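Local coordinates for post-proline cleaving enzyme (Rickettsia typhi, PDB 4HVT), which probably acts as a serine endopeptidase of the prolyl oligopeptidase family, cutting peptides after proline, at residues D69-P74 with F496-N501. Residues are numbered along the deposited sequence; the frame is centred on the assembly and turned at random.
Sequences DQRKTP and FSRIKN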
ATOM      1  N   ASP A  69     -15.530  17.206  -0.663  1.00 20.29           N
ATOM      2  CA  ASP A  69     -16.964  16.900  -0.675  1.00 20.70           C
ATOM      3  C   ASP A  69     -17.428  16.397   0.700  1.00 20.03           C
ATOM      4  O   ASP A  69     -16.934  15.405   1.223  1.00 18.66           O
ATOM      5  CB  ASP A  69     -17.226  15.874  -1.786  1.00 20.60           C
ATOM      6  CG  ASP A  69     -18.688  15.608  -2.044  1.00 21.46           C
ATOM      7  OD1 ASP A  69     -19.533  16.300  -1.472  1.00 22.30           O
ATOM      8  OD2 ASP A  69     -18.953  14.685  -2.857  1.00 21.58           O
ATOM      9  N   GLN A  70     -18.411  17.086   1.285  1.00 20.71           N
ATOM     10  CA  GLN A  70     -19.010  16.575   2.511  1.00 21.43           C
ATOM     11  C   GLN A  70     -19.796  15.265   2.265  1.00 20.58           C
ATOM     12  O   GLN A  70     -20.159  14.585   3.213  1.00 20.47           O
ATOM     13  CB  GLN A  70     -19.933  17.640   3.140  1.00 23.17           C
ATOM     14  CG  GLN A  70     -19.195  18.848   3.701  1.00 24.94           C
ATOM     15  CD  GLN A  70     -18.172  18.473   4.747  1.00 25.51           C
ATOM     16  OE1 GLN A  70     -18.516  17.886   5.772  1.00 27.32           O
ATOM     17  NE2 GLN A  70     -16.894  18.784   4.494  1.00 26.21           N
ATOM     18  N   ARG A  71     -20.056  14.903   1.014  1.00 20.40           N
ATOM     19  CA  ARG A  71     -20.731  13.626   0.730  1.00 20.35           C
ATOM     20  C   ARG A  71     -19.766  12.465   0.497  1.00 18.43           C
ATOM     21  O   ARG A  71     -20.198  11.400   0.135  1.00 17.71           O
ATOM     22  CB  ARG A  71     -21.731  13.754  -0.434  1.00 22.62           C
ATOM     23  CG  ARG A  71     -22.798  14.828  -0.262  1.00 25.47           C
ATOM     24  CD  ARG A  71     -23.521  15.085  -1.607  1.00 28.15           C
ATOM     25  NE  ARG A  71     -22.442  15.172  -2.574  1.00 31.27           N
ATOM     26  CZ  ARG A  71     -22.504  15.147  -3.904  1.00 34.65           C
ATOM     27  NH1 ARG A  71     -23.672  15.150  -4.592  1.00 34.83           N
ATOM     28  NH2 ARG A  71     -21.326  15.203  -4.550  1.00 33.20           N
ATOM     29  N   LYS A  72     -18.463  12.647   0.719  1.00 17.27           N
ATOM     30  CA  LYS A  72     -17.517  11.470   0.698  1.00 16.20           C
ATOM     31  C   LYS A  72     -17.965  10.378   1.653  1.00 15.79           C
ATOM     32  O   LYS A  72     -18.515  10.671   2.729  1.00 16.19           O
ATOM     33  CB  LYS A  72     -16.089  11.868   1.089  1.00 16.01           C
ATOM     34  CG  LYS A  72     -15.387  12.750   0.100  1.00 16.45           C
ATOM     35  CD  LYS A  72     -13.901  12.921   0.462  1.00 15.88           C
ATOM     36  CE  LYS A  72     -13.672  13.693   1.733  1.00 16.07           C
ATOM     37  NZ  LYS A  72     -12.204  13.951   1.954  1.00 16.22           N
ATOM     38  N   THR A  73     -17.713   9.128   1.281  1.00 14.79           N
ATOM     39  CA  THR A  73     -18.162   8.002   2.081  1.00 14.78           C
ATOM     40  C   THR A  73     -17.268   7.842   3.283  1.00 14.35           C
ATOM     41  O   THR A  73     -16.031   7.693   3.102  1.00 14.28           O
ATOM     42  CB  THR A  73     -18.164   6.712   1.250  1.00 14.46           C
ATOM     43  OG1 THR A  73     -19.099   6.901   0.173  1.00 14.91           O
ATOM     44  CG2 THR A  73     -18.609   5.555   2.101  1.00 14.18           C
ATOM     45  N   PRO A  74     -17.869   7.868   4.502  1.00 14.35           N
ATOM     46  CA  PRO A  74     -17.038   7.703   5.715  1.00 14.10           C
ATOM     47  C   PRO A  74     -16.853   6.224   6.088  1.00 14.40           C
ATOM     48  O   PRO A  74     -17.630   5.662   6.819  1.00 15.22           O
ATOM     49  CB  PRO A  74     -17.859   8.449   6.775  1.00 14.59           C
ATOM     50  CG  PRO A  74     -19.279   8.219   6.361  1.00 14.72           C
ATOM     51  CD  PRO A  74     -19.260   8.197   4.857  1.00 14.50           C
ATOM     52  N   PHE A 496     -12.882   1.149  -7.542  1.00 14.35           N
ATOM     53  CA  PHE A 496     -13.586   2.343  -7.966  1.00 14.60           C
ATOM     54  C   PHE A 496     -12.754   3.546  -7.595  1.00 14.75           C
ATOM     55  O   PHE A 496     -12.422   3.736  -6.418  1.00 15.37           O
ATOM     56  CB  PHE A 496     -14.965   2.452  -7.242  1.00 14.32           C
ATOM     57  CG  PHE A 496     -15.807   3.605  -7.728  1.00 14.80           C
ATOM     58  CD1 PHE A 496     -15.709   4.867  -7.137  1.00 14.93           C
ATOM     59  CD2 PHE A 496     -16.637   3.436  -8.802  1.00 14.93           C
ATOM     60  CE1 PHE A 496     -16.478   5.921  -7.567  1.00 15.36           C
ATOM     61  CE2 PHE A 496     -17.425   4.484  -9.245  1.00 15.37           C
ATOM     62  CZ  PHE A 496     -17.322   5.726  -8.648  1.00 15.40           C
ATOM     63  N   SER A 497     -12.351   4.332  -8.590  1.00 15.89           N
ATOM     64  CA  SER A 497     -11.690   5.613  -8.352  1.00 16.63           C
ATOM     65  C   SER A 497     -12.578   6.766  -8.736  1.00 18.01           C
ATOM     66  O   SER A 497     -12.798   7.021  -9.926  1.00 18.29           O
ATOM     67  CB  SER A 497     -10.392   5.705  -9.151  1.00 17.12           C
ATOM     68  OG  SER A 497      -9.815   7.012  -8.987  1.00 18.20           O
ATOM     69  N   ARG A 498     -13.035   7.494  -7.733  1.00 18.93           N
ATOM     70  CA  ARG A 498     -13.859   8.639  -7.966  1.00 21.07           C
ATOM     71  C   ARG A 498     -13.115   9.694  -8.789  1.00 20.49           C
ATOM     72  O   ARG A 498     -13.675  10.282  -9.711  1.00 20.36           O
ATOM     73  CB  ARG A 498     -14.315   9.200  -6.635  1.00 23.02           C
ATOM     74  CG  ARG A 498     -15.456  10.114  -6.795  1.00 24.91           C
ATOM     75  CD  ARG A 498     -16.078  10.459  -5.467  1.00 25.31           C
ATOM     76  NE  ARG A 498     -16.852  11.639  -5.731  1.00 25.68           N
ATOM     77  CZ  ARG A 498     -17.249  12.507  -4.823  1.00 26.22           C
ATOM     78  NH1 ARG A 498     -16.996  12.295  -3.547  1.00 26.90           N
ATOM     79  NH2 ARG A 498     -17.948  13.558  -5.216  1.00 27.68           N
ATOM     80  N   ILE A 499     -11.844   9.934  -8.467  1.00 19.97           N
ATOM     81  CA  ILE A 499     -11.123  10.969  -9.176  1.00 20.88           C
ATOM     82  C   ILE A 499     -10.967  10.605 -10.662  1.00 19.77           C
ATOM     83  O   ILE A 499     -11.201  11.420 -11.541  1.00 19.73           O
ATOM     84  CB  ILE A 499      -9.719  11.236  -8.578  1.00 22.13           C
ATOM     85  CG1 ILE A 499      -9.804  11.764  -7.140  1.00 23.35           C
ATOM     86  CG2 ILE A 499      -8.996  12.241  -9.457  1.00 24.29           C
ATOM     87  CD1 ILE A 499     -10.221  13.223  -7.053  1.00 26.50           C
ATOM     88  N   LYS A 500     -10.503   9.400 -10.950  1.00 18.79           N
ATOM     89  CA  LYS A 500     -10.291   9.016 -12.342  1.00 18.14           C
ATOM     90  C   LYS A 500     -11.618   8.978 -13.089  1.00 18.19           C
ATOM     91  O   LYS A 500     -11.735   9.467 -14.196  1.00 18.19           O
ATOM     92  CB  LYS A 500      -9.576   7.652 -12.438  1.00 18.22           C
ATOM     93  N   ASN A 501     -12.655   8.396 -12.469  1.00 17.65           N
ATOM     94  CA  ASN A 501     -13.930   8.306 -13.148  1.00 18.77           C
ATOM     95  C   ASN A 501     -14.552   9.660 -13.439  1.00 19.51           C
ATOM     96  O   ASN A 501     -15.108   9.888 -14.514  1.00 19.95           O
ATOM     97  CB  ASN A 501     -14.929   7.471 -12.324  1.00 18.47           C
ATOM     98  CG  ASN A 501     -14.628   5.978 -12.385  1.00 18.26           C
ATOM     99  OD1 ASN A 501     -13.929   5.509 -13.290  1.00 18.83           O
ATOM    100  ND2 ASN A 501     -15.086   5.240 -11.397  1.00 18.28           N
TER
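R498 holds CG anti to its backbone nitrogen (chi1 -163°) and runs extended as far as NE, and D69 likewise turns its carboxylate away from its own nitrogen (chi1 -172°); both torsions point the side chains at one another. R498 NH2 gives the main bond, 2.8 Å to D69 OD2 on the anti side of that oxygen, with the acceptor close to the guanidinium plane; NH1 of R498 adds a weak one to the same OD2. The carboxylate and guanidinium planes are 65° apart. R71, bent at chi3, sets its NH2 3.0 Å from D69 OD2 on the syn side, and its NE adds a weak bond to OD1. Both NH2 groups approach OD2 tilted to the same face of the carboxylate. R71 NH2 and R498 NH2 lie 3.8 Å apart, and the carboxylate probably offsets their charges. D69 OD1 also accepts from the backbone N of R71 at 2.9 Å, an Asx turn at the start of the type I turn D69-K72, which helps fix the acid. R498 is steadied too: its NE bridges to E502, and Y440 makes a cation-pi contact with it. This surface salt-bridge network links helix 498-505, in the alpha/beta-hydrolase part, to the loop leading into strand 77-79, the first strand of the beta-propeller part, as in the two-domain prolyl oligopeptidase fold.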